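Local coordinates for mandelate racemase/muconate lactonizing protein (Paenibacillus sp., PDB 3V5C), which probably catalyses the magnesium-dependent dehydration of galacturonate, as a member of the enolase superfamily, at residues Ser125-Cys130 against Asn354-Val359; Ser308-Tyr313 against Arg330-Val335; Tyr131-Tyr136 against Glu336-Thr341; Lys162-Phe167 against Tyr350-Gly355. The protein carries 1 engineered substitution. One frame throughout, in Å; residues are numbered along the deposited sequence. Where two conformers were deposited one is given.

Contacts 1 and 3 use successive halves of strand 126-135, the first barrel strand: contact 1 pairs it antiparallel with strand 356-359, contact 3 parallel with strand 335-337. Contacts 2 and 3 are buried, contact 2 with its centre about 7 Å from that of the chain; contacts 1 and 4, about 14 and 15 Å out, are only partly buried. Contact 2 joins loops around helix 317-325 mainly through backbone and apolar groups, contact 4 a hairpin to the loop before strand 167-170 by glycine backbone and water. In contact 3 the buried carboxylate of Glu336 itself crosses to the partner strand, whereas that of Glu333 in contact 2 turns away to partners outside; nearer the surface Asp339 of contact 3 pairs with Lys162 of contact 4.

Contact 1: residues Ser125-Cys130 against Asn354-Val359; sequences SLVVPC and NGEIHV
The His358 imidazole carries Val127 CG1 over one face, a CH-pi contact with CG1 3.9 Å from the ring centroid, while Val127 CG2 sits 3.5 Å from His358 ND1. Both side chains point the same way from a non-hydrogen-bonded pair of an antiparallel sheet, in which strand 356-359 flanks strand 126-135, the first strand of the enolase-type barrel; the two axes run at 151°. Val127 places CG1 anti to its backbone N (chi1 -180°), and this methyl also meets the carboxylate end of Glu356, with CG1 3.3 Å from OE1. Val127 thus lies against the His358 ring on one hand and the CB and carboxylate of Glu356 on the other. A water donates to both Glu356 OE2 and Val127 O, linking the carboxylate to the Val127 carbonyl.

Val128 and Ile357 form the hydrogen-bonded pair, exchanging two backbone bonds; Ile357 N to Val128 O is short at 2.7 Å and lies in the carbonyl plane. Their side chains pass to the face shared with Leu126 and Val359, where Val128 CB packs on Ile357 CG2 at 3.8 Å and Val128 CG2 approaches Val359 CG2. Ile319 of helix 317-325 and Val335 extend this apolar layer around Ile357. Where the strand enters from the Gly355 turn, Cys130 N donates to Gly355 O over 3.0 Å with a nearly straight N-H, yet from above the carbonyl plane, 41° out of it.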
loop_
_atom_site.group_PDB
_atom_site.type_symbol
_atom_site.label_atom_id
_atom_site.label_comp_id
_atom_site.label_asym_id
_atom_site.label_seq_id
_atom_site.Cartn_x
_atom_site.Cartn_y
_atom_site.Cartn_z
ATOM N N SER A 125 -1.181 -14.497 16.411
ATOM C CA SER A 125 -1.746 -13.280 15.842
ATOM C C SER A 125 -0.810 -12.691 14.800
ATOM O O SER A 125 0.418 -12.745 14.958
ATOM C CB SER A 125 -2.018 -12.243 16.936
ATOM O OG SER A 125 -3.069 -12.676 17.779
ATOM N N LEU A 126 -1.401 -12.123 13.749
ATOM C CA LEU A 126 -0.650 -11.426 12.716
ATOM C C LEU A 126 -0.527 -9.955 13.068
ATOM O O LEU A 126 -1.512 -9.220 13.074
ATOM C CB LEU A 126 -1.309 -11.574 11.344
ATOM C CG LEU A 126 -0.465 -10.978 10.212
ATOM C CD1 LEU A 126 0.951 -11.538 10.244
ATOM C CD2 LEU A 126 -1.112 -11.215 8.871
ATOM N N VAL A 127 0.697 -9.545 13.357
ATOM C CA VAL A 127 0.999 -8.160 13.709
ATOM C C VAL A 127 2.068 -7.693 12.726
ATOM O O VAL A 127 3.109 -8.324 12.600
ATOM C CB VAL A 127 1.524 -8.061 15.177
ATOM C CG1 VAL A 127 1.838 -6.623 15.555
ATOM C CG2 VAL A 127 0.498 -8.660 16.158
ATOM N N VAL A 128 1.805 -6.588 12.029
ATOM C CA VAL A 128 2.619 -6.193 10.886
ATOM C C VAL A 128 3.095 -4.750 11.059
ATOM O O VAL A 128 2.304 -3.877 11.389
ATOM C CB VAL A 128 1.776 -6.289 9.576
ATOM C CG1 VAL A 128 2.629 -6.112 8.347
ATOM C CG2 VAL A 128 1.050 -7.628 9.497
ATOM N N PRO A 129 4.390 -4.493 10.837
ATOM C CA PRO A 129 4.835 -3.095 10.929
ATOM C C PRO A 129 4.072 -2.184 9.971
ATOM O O PRO A 129 3.745 -2.590 8.864
ATOM C CB PRO A 129 6.308 -3.169 10.504
ATOM C CG PRO A 129 6.708 -4.588 10.813
ATOM C CD PRO A 129 5.492 -5.410 10.503
ATOM N N CYS A 130 3.787 -0.960 10.390
ATOM C CA CYS A 130 3.211 0.015 9.480
ATOM C C CYS A 130 3.907 1.348 9.651
ATOM O O CYS A 130 4.655 1.555 10.612
ATOM C CB CYS A 130 1.719 0.206 9.737
ATOM S SG CYS A 130 1.259 0.771 11.416
ATOM N N ASN A 354 1.875 0.889 18.738
ATOM C CA ASN A 354 3.332 0.832 18.710
ATOM C C ASN A 354 3.942 0.562 17.338
ATOM O O ASN A 354 4.872 -0.237 17.201
ATOM C CB ASN A 354 3.842 -0.174 19.741
ATOM C CG ASN A 354 3.574 0.279 21.165
ATOM O OD1 ASN A 354 3.714 1.462 21.484
ATOM N ND2 ASN A 354 3.176 -0.654 22.026
ATOM N N GLY A 355 3.392 1.220 16.320
ATOM C CA GLY A 355 3.996 1.178 14.995
ATOM C C GLY A 355 3.704 -0.106 14.245
ATOM O O GLY A 355 4.436 -0.462 13.324
ATOM N N GLU A 356 2.640 -0.799 14.652
ATOM C CA GLU A 356 2.218 -2.039 14.004
ATOM C C GLU A 356 0.706 -2.072 13.835
ATOM O O GLU A 356 -0.056 -1.570 14.694
ATOM C CB GLU A 356 2.645 -3.257 14.828
ATOM C CG GLU A 356 4.148 -3.327 15.137
ATOM C CD GLU A 356 4.520 -4.504 16.032
ATOM O OE1 GLU A 356 3.921 -4.649 17.119
ATOM O OE2 GLU A 356 5.411 -5.290 15.649
ATOM N N ILE A 357 0.271 -2.681 12.732
ATOM C CA ILE A 357 -1.141 -2.946 12.518
ATOM C C ILE A 357 -1.454 -4.374 12.941
ATOM O O ILE A 357 -0.769 -5.321 12.537
ATOM C CB ILE A 357 -1.574 -2.638 11.051
ATOM C CG1 ILE A 357 -3.065 -2.848 10.850
ATOM C CG2 ILE A 357 -0.779 -3.472 10.027
ATOM C CD1 ILE A 357 -3.629 -2.075 9.639
ATOM N N HIS A 358 -2.459 -4.520 13.801
ATOM C CA HIS A 358 -2.894 -5.827 14.255
ATOM C C HIS A 358 -4.025 -6.310 13.366
ATOM O O HIS A 358 -5.104 -5.740 13.358
ATOM C CB HIS A 358 -3.335 -5.758 15.723
ATOM C CG HIS A 358 -2.202 -5.500 16.664
ATOM N ND1 HIS A 358 -1.814 -6.408 17.625
ATOM C CD2 HIS A 358 -1.341 -4.459 16.758
ATOM C CE1 HIS A 358 -0.777 -5.927 18.289
ATOM N NE2 HIS A 358 -0.462 -4.751 17.775
ATOM N N VAL A 359 -3.738 -7.332 12.572
ATOM C CA VAL A 359 -4.711 -7.880 11.632
ATOM C C VAL A 359 -5.571 -8.913 12.367
ATOM O O VAL A 359 -5.021 -9.815 12.991
ATOM C CB VAL A 359 -3.992 -8.546 10.436
ATOM C CG1 VAL A 359 -5.016 -9.057 9.423
ATOM C CG2 VAL A 359 -3.052 -7.557 9.753
HETATM O O HOH W 1 -4.307 -12.398 13.642
HETATM O O HOH W 2 5.625 -7.290 13.847
#

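Contact 2: residues Ser308-Tyr313 against Arg330-Val335; sequences SAPHCY and RNFEFV
Phe332 swings its ring back toward Pro310 by setting CG opposite its own backbone N (chi1 -175°), although its CB starts away from the 308-313 segment. Phe332 CE2 then touches Pro310 CD at 3.6 Å, obliquely, and also meets Pro310 CG, the pyrrolidine and the phenyl side chain crossing at about a right angle. Glu333 does the reverse: its CB comes toward the partner, within 3.5 Å of Ser308 O and 4.0 Å from Ala309 CB, and a bend at chi2 (-75°) carries the carboxylate off to Arg307, its salt-bridge partner, and to the hydroxyl of Tyr230.

The backbones join at one bridge, Ser308 with Phe332. Ser308 N donates to Asn331 O in an almost perfectly straight bond of 3.0 Å, and Ser308 O takes the N-H of Glu333 at 2.8 Å; Asn331, whose carbonyl takes the first of these bonds, is the centre of an inverse gamma turn. In the enolase-type barrel this is where strand 307-308 gives way to the loop leading into helix 317-325, and where the chain returns from that helix toward strand 335-337. Past the bridge the segments part, and a water spans them by donating to Pro310 O and Phe334 O, each at 2.8 Å. Pro310 is further packed by Trp294 and Leu325, while Phe332 lies against Val128 of strand 126-135.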
loop_
_atom_site.group_PDB
_atom_site.type_symbol
_atom_site.label_atom_id
_atom_site.label_comp_id
_atom_site.label_asym_id
_atom_site.label_seq_id
_atom_site.Cartn_x
_atom_site.Cartn_y
_atom_site.Cartn_z
ATOM N N SER A 308 10.099 -6.035 0.086
ATOM C CA SER A 308 8.791 -5.726 -0.474
ATOM C C SER A 308 8.089 -4.689 0.400
ATOM O O SER A 308 7.923 -4.890 1.604
ATOM C CB SER A 308 7.929 -6.999 -0.502
ATOM O OG SER A 308 8.434 -7.960 -1.424
ATOM N N ALA A 309 7.641 -3.600 -0.212
ATOM C CA ALA A 309 6.859 -2.590 0.489
ATOM C C ALA A 309 5.791 -2.073 -0.447
ATOM O O ALA A 309 5.965 -1.044 -1.086
ATOM C CB ALA A 309 7.754 -1.438 0.969
ATOM N N PRO A 310 4.688 -2.813 -0.564
ATOM C CA PRO A 310 3.640 -2.478 -1.526
ATOM C C PRO A 310 3.117 -1.075 -1.333
ATOM O O PRO A 310 2.787 -0.667 -0.209
ATOM C CB PRO A 310 2.536 -3.486 -1.208
ATOM C CG PRO A 310 3.273 -4.651 -0.631
ATOM C CD PRO A 310 4.383 -4.041 0.187
ATOM N N HIS A 311 3.053 -0.321 -2.419
ATOM C CA HIS A 311 2.491 1.014 -2.343
ATOM C C HIS A 311 0.996 0.953 -2.072
ATOM O O HIS A 311 0.263 0.097 -2.591
ATOM C CB HIS A 311 2.768 1.775 -3.647
ATOM C CG HIS A 311 2.044 3.078 -3.754
ATOM N ND1 HIS A 311 0.757 3.181 -4.232
ATOM C CD2 HIS A 311 2.430 4.339 -3.437
ATOM C CE1 HIS A 311 0.382 4.447 -4.215
ATOM N NE2 HIS A 311 1.376 5.169 -3.735
ATOM N N CYS A 312 0.527 1.865 -1.244
ATOM C CA CYS A 312 -0.898 2.021 -1.076
ATOM C C CYS A 312 -1.160 3.467 -0.741
ATOM O O CYS A 312 -0.732 3.961 0.297
ATOM C CB CYS A 312 -1.435 1.124 0.038
ATOM S SG CYS A 312 -3.221 1.264 0.165
ATOM N N TYR A 313 -1.856 4.138 -1.640
ATOM C CA TYR A 313 -2.335 5.483 -1.400
ATOM C C TYR A 313 -3.451 5.731 -2.377
ATOM O O TYR A 313 -3.346 5.363 -3.551
ATOM C CB TYR A 313 -1.251 6.548 -1.538
ATOM C CG TYR A 313 -1.679 7.843 -0.872
ATOM C CD1 TYR A 313 -1.531 8.023 0.493
ATOM C CD2 TYR A 313 -2.294 8.852 -1.607
ATOM C CE1 TYR A 313 -1.932 9.208 1.108
ATOM C CE2 TYR A 313 -2.722 10.042 -0.999
ATOM C CZ TYR A 313 -2.537 10.207 0.355
ATOM O OH TYR A 313 -2.947 11.371 0.981
ATOM N N ARG A 330 8.514 -13.037 2.865
ATOM C CA ARG A 330 9.461 -13.048 3.961
ATOM C C ARG A 330 9.948 -11.629 4.270
ATOM O O ARG A 330 9.884 -11.177 5.415
ATOM C CB ARG A 330 10.660 -13.965 3.681
ATOM C CG ARG A 330 11.646 -13.974 4.857
ATOM C CD ARG A 330 12.799 -14.963 4.691
ATOM N NE ARG A 330 13.706 -14.567 3.615
ATOM C CZ ARG A 330 13.759 -15.162 2.422
ATOM N NH1 ARG A 330 12.968 -16.189 2.150
ATOM N NH2 ARG A 330 14.612 -14.736 1.505
ATOM N N ASN A 331 10.448 -10.945 3.244
ATOM C CA ASN A 331 11.056 -9.638 3.444
ATOM C C ASN A 331 10.030 -8.500 3.302
ATOM O O ASN A 331 10.273 -7.517 2.632
ATOM C CB ASN A 331 12.220 -9.437 2.467
ATOM C CG ASN A 331 13.391 -10.379 2.731
ATOM O OD1 ASN A 331 13.573 -10.886 3.833
ATOM N ND2 ASN A 331 14.207 -10.598 1.701
ATOM N N PHE A 332 8.896 -8.639 3.968
ATOM C CA PHE A 332 7.846 -7.627 3.916
ATOM C C PHE A 332 8.233 -6.525 4.892
ATOM O O PHE A 332 8.495 -6.792 6.074
ATOM C CB PHE A 332 6.494 -8.232 4.339
ATOM C CG PHE A 332 5.353 -7.283 4.190
ATOM C CD1 PHE A 332 5.023 -6.414 5.220
ATOM C CD2 PHE A 332 4.620 -7.248 3.021
ATOM C CE1 PHE A 332 3.980 -5.522 5.074
ATOM C CE2 PHE A 332 3.568 -6.363 2.877
ATOM C CZ PHE A 332 3.248 -5.510 3.920
ATOM N N GLU A 333 8.262 -5.287 4.401
ATOM C CA GLU A 333 8.731 -4.158 5.198
ATOM C C GLU A 333 7.641 -3.515 6.068
ATOM O O GLU A 333 7.736 -3.531 7.298
ATOM C CB GLU A 333 9.359 -3.106 4.261
ATOM C CG GLU A 333 10.669 -3.554 3.663
ATOM C CD GLU A 333 11.801 -3.502 4.654
ATOM O OE1 GLU A 333 11.956 -2.470 5.347
ATOM O OE2 GLU A 333 12.535 -4.496 4.745
ATOM N N PHE A 334 6.636 -2.922 5.433
ATOM C CA PHE A 334 5.633 -2.131 6.144
ATOM C C PHE A 334 4.321 -2.101 5.385
ATOM O O PHE A 334 4.312 -2.127 4.155
ATOM C CB PHE A 334 6.038 -0.656 6.210
ATOM C CG PHE A 334 7.191 -0.348 7.105
ATOM C CD1 PHE A 334 6.996 -0.179 8.464
ATOM C CD2 PHE A 334 8.443 -0.104 6.569
ATOM C CE1 PHE A 334 8.046 0.139 9.290
ATOM C CE2 PHE A 334 9.503 0.216 7.397
ATOM C CZ PHE A 334 9.300 0.346 8.758
ATOM N N VAL A 335 3.226 -1.982 6.124
ATOM C CA VAL A 335 1.958 -1.534 5.572
ATOM C C VAL A 335 1.988 0.010 5.486
ATOM O O VAL A 335 2.262 0.688 6.473
ATOM C CB VAL A 335 0.802 -2.003 6.477
ATOM C CG1 VAL A 335 -0.518 -1.362 6.053
ATOM C CG2 VAL A 335 0.692 -3.519 6.428
HETATM O O HOH W 3 4.595 -0.454 1.896
#

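Contact 3: residues Tyr131-Tyr136 against Glu336-Thr341; sequences YDTSLY and EYDDIT
Glu336 passes obliquely across the Tyr131 side chain to reach Thr133: with CG anti to the backbone N (chi1 -180°) and the chain extended, its OE2 accepts from Thr133 OG1 at 2.6 Å through the anti lone pair. Tyr131 takes chi1 69°, between its backbone N and carbonyl carbon, which lays one ring face over Glu336 CA; the ring and carboxylate planes stand 37° apart. Tyr131 OH lies 3.3 Å from Glu336 CG, but its polar partner is Lys168, which also forms a salt bridge with Glu336 OE2. Glu336 OE1 accepts from Cys312 N, and the carboxylate is therefore gripped at both oxygens. An alanine in place of Glu336 is likely to leave the ammonium of Lys168 without its buried counter-charge and the Thr133 hydroxyl free to turn.

Asp132 OD1 accepts from Ser134 N, which makes an Asx turn, and from Ser134 OG at 2.7 Å by its syn lone pair. The backbones bond as parallel neighbours, Tyr337 N to Tyr131 O at 2.9 Å and Thr133 N to Tyr337 O at 3.0 Å. This is parallel pairing of first and last strands, 126-135 and 335-337, closing the enolase-type barrel.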
loop_
_atom_site.group_PDB
_atom_site.type_symbol
_atom_site.label_atom_id
_atom_site.label_comp_id
_atom_site.label_asym_id
_atom_site.label_seq_id
_atom_site.Cartn_x
_atom_site.Cartn_y
_atom_site.Cartn_z
ATOM N N TYR A 131 3.655 2.250 8.713
ATOM C CA TYR A 131 4.160 3.608 8.824
ATOM C C TYR A 131 3.113 4.597 8.384
ATOM O O TYR A 131 2.203 4.283 7.625
ATOM C CB TYR A 131 5.469 3.822 8.025
ATOM C CG TYR A 131 5.355 3.796 6.502
ATOM C CD1 TYR A 131 4.849 4.885 5.798
ATOM C CD2 TYR A 131 5.794 2.699 5.776
ATOM C CE1 TYR A 131 4.771 4.877 4.421
ATOM C CE2 TYR A 131 5.732 2.680 4.388
ATOM C CZ TYR A 131 5.206 3.766 3.715
ATOM O OH TYR A 131 5.125 3.773 2.347
ATOM N N ASP A 132 3.234 5.803 8.924
ATOM C CA ASP A 132 2.281 6.859 8.684
ATOM C C ASP A 132 2.677 7.573 7.405
ATOM O O ASP A 132 3.709 8.244 7.366
ATOM C CB ASP A 132 2.337 7.820 9.874
ATOM C CG ASP A 132 1.349 8.953 9.765
ATOM O OD1 ASP A 132 0.708 9.111 8.711
ATOM O OD2 ASP A 132 1.235 9.721 10.748
ATOM N N THR A 133 1.854 7.444 6.361
ATOM C CA THR A 133 2.192 8.008 5.052
ATOM C C THR A 133 1.604 9.409 4.785
ATOM O O THR A 133 1.741 9.938 3.680
ATOM C CB THR A 133 1.732 7.025 3.937
ATOM O OG1 THR A 133 2.442 7.295 2.720
ATOM C CG2 THR A 133 0.232 7.149 3.702
ATOM N N SER A 134 1.009 10.029 5.810
ATOM C CA SER A 134 0.144 11.197 5.608
ATOM C C SER A 134 0.844 12.555 5.697
ATOM O O SER A 134 0.167 13.582 5.727
ATOM C CB SER A 134 -1.018 11.180 6.625
ATOM O OG SER A 134 -0.548 11.382 7.953
ATOM N N LEU A 135 2.167 12.564 5.758
ATOM C CA LEU A 135 2.905 13.819 5.953
ATOM C C LEU A 135 3.220 14.518 4.615
ATOM O O LEU A 135 4.348 14.493 4.142
ATOM C CB LEU A 135 4.156 13.556 6.795
ATOM C CG LEU A 135 3.884 12.988 8.191
ATOM C CD1 LEU A 135 5.190 12.632 8.931
ATOM C CD2 LEU A 135 3.065 13.969 9.002
ATOM N N TYR A 136 2.183 15.105 4.014
ATOM C CA TYR A 136 2.253 15.821 2.748
ATOM C C TYR A 136 2.802 17.249 2.927
ATOM O O TYR A 136 3.293 17.579 4.007
ATOM C CB TYR A 136 0.877 15.785 2.041
ATOM C CG TYR A 136 0.682 14.462 1.312
ATOM C CD1 TYR A 136 0.675 13.259 2.016
ATOM C CD2 TYR A 136 0.568 14.416 -0.073
ATOM C CE1 TYR A 136 0.556 12.041 1.358
ATOM C CE2 TYR A 136 0.445 13.197 -0.737
ATOM C CZ TYR A 136 0.435 12.027 -0.012
ATOM O OH TYR A 136 0.329 10.828 -0.686
ATOM N N GLU A 336 1.710 0.562 4.304
ATOM C CA GLU A 336 1.627 2.017 4.129
ATOM C C GLU A 336 0.253 2.491 4.613
ATOM O O GLU A 336 -0.768 2.205 3.980
ATOM C CB GLU A 336 1.855 2.382 2.650
ATOM C CG GLU A 336 1.793 3.866 2.390
ATOM C CD GLU A 336 2.342 4.292 1.044
ATOM O OE1 GLU A 336 2.567 3.429 0.164
ATOM O OE2 GLU A 336 2.536 5.521 0.859
ATOM N N TYR A 337 0.226 3.212 5.742
ATOM C CA TYR A 337 -1.031 3.513 6.446
ATOM C C TYR A 337 -1.498 4.967 6.318
ATOM O O TYR A 337 -0.739 5.898 6.625
ATOM C CB TYR A 337 -0.923 3.150 7.932
ATOM C CG TYR A 337 -2.246 3.207 8.635
ATOM C CD1 TYR A 337 -2.664 4.368 9.282
ATOM C CD2 TYR A 337 -3.106 2.115 8.633
ATOM C CE1 TYR A 337 -3.885 4.429 9.919
ATOM C CE2 TYR A 337 -4.331 2.165 9.274
ATOM C CZ TYR A 337 -4.715 3.330 9.913
ATOM O OH TYR A 337 -5.938 3.400 10.559
ATOM N N ASP A 338 -2.741 5.124 5.860
ATOM C CA ASP A 338 -3.462 6.395 5.813
ATOM C C ASP A 338 -4.727 6.181 6.654
ATOM O O ASP A 338 -5.428 5.186 6.479
ATOM C CB ASP A 338 -3.831 6.698 4.351
ATOM C CG ASP A 338 -4.105 8.171 4.081
ATOM O OD1 ASP A 338 -3.780 9.039 4.933
ATOM O OD2 ASP A 338 -4.633 8.454 2.975
ATOM N N ASP A 339 -5.016 7.099 7.578
ATOM C CA ASP A 339 -6.163 6.954 8.469
ATOM C C ASP A 339 -7.443 7.401 7.760
ATOM O O ASP A 339 -7.690 8.593 7.595
ATOM C CB ASP A 339 -5.951 7.782 9.733
ATOM C CG ASP A 339 -7.020 7.546 10.779
ATOM O OD1 ASP A 339 -8.054 6.903 10.493
ATOM O OD2 ASP A 339 -6.835 8.018 11.920
ATOM N N ILE A 340 -8.239 6.431 7.324
ATOM C CA ILE A 340 -9.404 6.708 6.495
ATOM C C ILE A 340 -10.643 6.036 7.037
ATOM O O ILE A 340 -10.586 4.915 7.534
ATOM C CB ILE A 340 -9.174 6.208 5.054
ATOM C CG1 ILE A 340 -8.000 6.971 4.436
ATOM C CG2 ILE A 340 -10.427 6.422 4.200
ATOM C CD1 ILE A 340 -7.448 6.330 3.163
ATOM N N THR A 341 -11.774 6.723 6.919
ATOM C CA THR A 341 -13.043 6.112 7.283
ATOM C C THR A 341 -13.918 6.078 6.045
ATOM O O THR A 341 -14.315 7.112 5.528
ATOM C CB THR A 341 -13.741 6.877 8.436
ATOM O OG1 THR A 341 -12.956 6.733 9.630
ATOM C CG2 THR A 341 -15.124 6.297 8.689
HETATM O O HOH W 4 -1.812 7.995 8.613
#

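Contact 4: residues Lys162-Phe167 against Tyr350-Gly355; sequences KGQRHF and YRIENG
Gly163 O receives the N-H of Gly355 at 2.8 Å, nearly in line with its C=O, and both glycines have positive phi. Gly163 is the C-prime residue of the Schellman motif that ends helix 145-161; a side chain there would run into Ile352 O, while one at Gly355 would meet Arg165 CB and His166 NE2. Ile352 packs against the same loop, its CG2 3.5 Å from Gly163 O and 3.7 Å from Gln164 NE2.

Arg165 lays its aliphatic stem on the turn, with CG 3.5 Å from Gly355 N. Its chain bends at chi2 (-67°), and the guanidinium runs alongside the Asn354 side chain with the planes 70° apart. NH1 turns back to Gln164 O over 2.9 Å and also donates to Tyr160 O, while the ring of Tyr160 makes a cation-pi contact. A serine in place of Arg165 would probably leave the Gly355 backbone with a gap beside it and the Gln164 and Tyr160 carbonyls without this donor.

His166 brings its ring edge to Gly355 O, CD2 lying 3.7 Å away, and Arg165 CB rests over one face. Two waters at His166 NE2 donate to Gly355 O and Asn354 O; His166 ND1 is bound to Lys203 N. One direct backbone bond, apolar stems and water thus join this loop of the barrel to the hairpin turn, and the fit depends on two glycines more than on opposed charges.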
loop_
_atom_site.group_PDB
_atom_site.type_symbol
_atom_site.label_atom_id
_atom_site.label_comp_id
_atom_site.label_asym_id
_atom_site.label_seq_id
_atom_site.Cartn_x
_atom_site.Cartn_y
_atom_site.Cartn_z
ATOM N N LYS A 162 -2.076 8.148 17.762
ATOM C CA LYS A 162 -2.911 7.049 17.280
ATOM C C LYS A 162 -2.121 5.762 17.008
ATOM O O LYS A 162 -2.585 4.877 16.280
ATOM C CB LYS A 162 -3.694 7.487 16.036
ATOM C CG LYS A 162 -4.661 8.651 16.299
ATOM C CD LYS A 162 -5.534 8.966 15.074
ATOM C CE LYS A 162 -4.749 9.710 13.998
ATOM N NZ LYS A 162 -5.665 10.211 12.915
ATOM N N GLY A 163 -0.936 5.653 17.600
ATOM C CA GLY A 163 -0.163 4.426 17.552
ATOM C C GLY A 163 0.944 4.366 16.515
ATOM O O GLY A 163 1.637 3.354 16.431
ATOM N N GLN A 164 1.120 5.420 15.724
ATOM C CA GLN A 164 2.157 5.399 14.683
ATOM C C GLN A 164 3.530 5.671 15.303
ATOM O O GLN A 164 3.644 6.526 16.189
ATOM C CB GLN A 164 1.876 6.435 13.590
ATOM C CG GLN A 164 0.580 6.204 12.799
ATOM C CD GLN A 164 0.586 4.920 11.979
ATOM O OE1 GLN A 164 1.637 4.451 11.531
ATOM N NE2 GLN A 164 -0.599 4.344 11.782
ATOM N N ARG A 165 4.556 4.946 14.855
ATOM C CA ARG A 165 5.922 5.152 15.339
ATOM C C ARG A 165 6.913 5.448 14.210
ATOM O O ARG A 165 8.036 5.910 14.448
ATOM C CB ARG A 165 6.393 3.926 16.139
ATOM C CG ARG A 165 5.583 3.681 17.420
ATOM C CD ARG A 165 5.808 4.802 18.441
ATOM N NE ARG A 165 5.053 4.608 19.687
ATOM C CZ ARG A 165 3.845 5.121 19.919
ATOM N NH1 ARG A 165 3.224 5.851 18.990
ATOM N NH2 ARG A 165 3.245 4.903 21.091
ATOM N N HIS A 166 6.488 5.156 12.984
ATOM C CA HIS A 166 7.330 5.305 11.798
ATOM C C HIS A 166 6.630 6.202 10.815
ATOM O O HIS A 166 5.399 6.143 10.689
ATOM C CB HIS A 166 7.555 3.925 11.187
ATOM C CG HIS A 166 7.935 2.904 12.207
ATOM N ND1 HIS A 166 9.080 3.012 12.964
ATOM C CD2 HIS A 166 7.308 1.780 12.627
ATOM C CE1 HIS A 166 9.152 1.993 13.799
ATOM N NE2 HIS A 166 8.096 1.223 13.609
ATOM N N PHE A 167 7.409 7.005 10.092
ATOM C CA PHE A 167 6.823 8.096 9.322
ATOM C C PHE A 167 7.472 8.273 7.963
ATOM O O PHE A 167 8.690 8.273 7.857
ATOM C CB PHE A 167 6.933 9.405 10.115
ATOM C CG PHE A 167 6.245 9.356 11.452
ATOM C CD1 PHE A 167 6.933 8.932 12.585
ATOM C CD2 PHE A 167 4.903 9.705 11.566
ATOM C CE1 PHE A 167 6.280 8.865 13.845
ATOM C CE2 PHE A 167 4.247 9.643 12.810
ATOM C CZ PHE A 167 4.939 9.221 13.942
ATOM N N TYR A 350 -9.349 -4.183 12.936
ATOM C CA TYR A 350 -7.935 -3.826 12.899
ATOM C C TYR A 350 -7.639 -2.739 13.922
ATOM O O TYR A 350 -8.468 -1.865 14.167
ATOM C CB TYR A 350 -7.556 -3.274 11.520
ATOM C CG TYR A 350 -7.579 -4.285 10.391
ATOM C CD1 TYR A 350 -8.781 -4.711 9.819
ATOM C CD2 TYR A 350 -6.392 -4.779 9.867
ATOM C CE1 TYR A 350 -8.796 -5.627 8.770
ATOM C CE2 TYR A 350 -6.401 -5.694 8.823
ATOM C CZ TYR A 350 -7.603 -6.113 8.277
ATOM O OH TYR A 350 -7.591 -7.022 7.233
ATOM N N ARG A 351 -6.444 -2.777 14.504
ATOM C CA ARG A 351 -6.012 -1.679 15.353
ATOM C C ARG A 351 -4.524 -1.391 15.178
ATOM O O ARG A 351 -3.758 -2.266 14.756
ATOM C CB ARG A 351 -6.359 -1.961 16.814
ATOM C CG ARG A 351 -5.729 -3.217 17.365
ATOM C CD ARG A 351 -6.166 -3.482 18.818
ATOM N NE ARG A 351 -5.344 -4.531 19.408
ATOM C CZ ARG A 351 -4.204 -4.303 20.050
ATOM N NH1 ARG A 351 -3.767 -3.060 20.200
ATOM N NH2 ARG A 351 -3.502 -5.314 20.547
ATOM N N ILE A 352 -4.133 -0.152 15.475
ATOM C CA ILE A 352 -2.732 0.265 15.424
ATOM C C ILE A 352 -2.179 0.435 16.836
ATOM O O ILE A 352 -2.816 1.059 17.698
ATOM C CB ILE A 352 -2.540 1.623 14.702
ATOM C CG1 ILE A 352 -3.233 1.652 13.336
ATOM C CG2 ILE A 352 -1.050 1.957 14.594
ATOM C CD1 ILE A 352 -2.823 0.530 12.416
ATOM N N GLU A 353 -1.000 -0.112 17.079
ATOM C CA GLU A 353 -0.362 0.031 18.382
ATOM C C GLU A 353 1.144 -0.075 18.195
ATOM O O GLU A 353 1.636 -0.991 17.540
ATOM C CB GLU A 353 -0.882 -1.027 19.370
ATOM C CG GLU A 353 -0.260 -0.948 20.761
ATOM C CD GLU A 353 -0.681 -2.108 21.671
ATOM O OE1 GLU A 353 -1.853 -2.527 21.612
ATOM O OE2 GLU A 353 0.166 -2.601 22.446
ATOM N N ASN A 354 1.875 0.889 18.738
ATOM C CA ASN A 354 3.332 0.832 18.710
ATOM C C ASN A 354 3.942 0.562 17.338
ATOM O O ASN A 354 4.872 -0.237 17.201
ATOM C CB ASN A 354 3.842 -0.174 19.741
ATOM C CG ASN A 354 3.574 0.279 21.165
ATOM O OD1 ASN A 354 3.714 1.462 21.484
ATOM N ND2 ASN A 354 3.176 -0.654 22.026
ATOM N N GLY A 355 3.392 1.220 16.320
ATOM C CA GLY A 355 3.996 1.178 14.995
ATOM C C GLY A 355 3.704 -0.106 14.245
ATOM O O GLY A 355 4.436 -0.462 13.324
HETATM O O HOH W 5 7.002 -1.523 13.517
HETATM O O HOH W 6 7.483 -0.229 16.129
#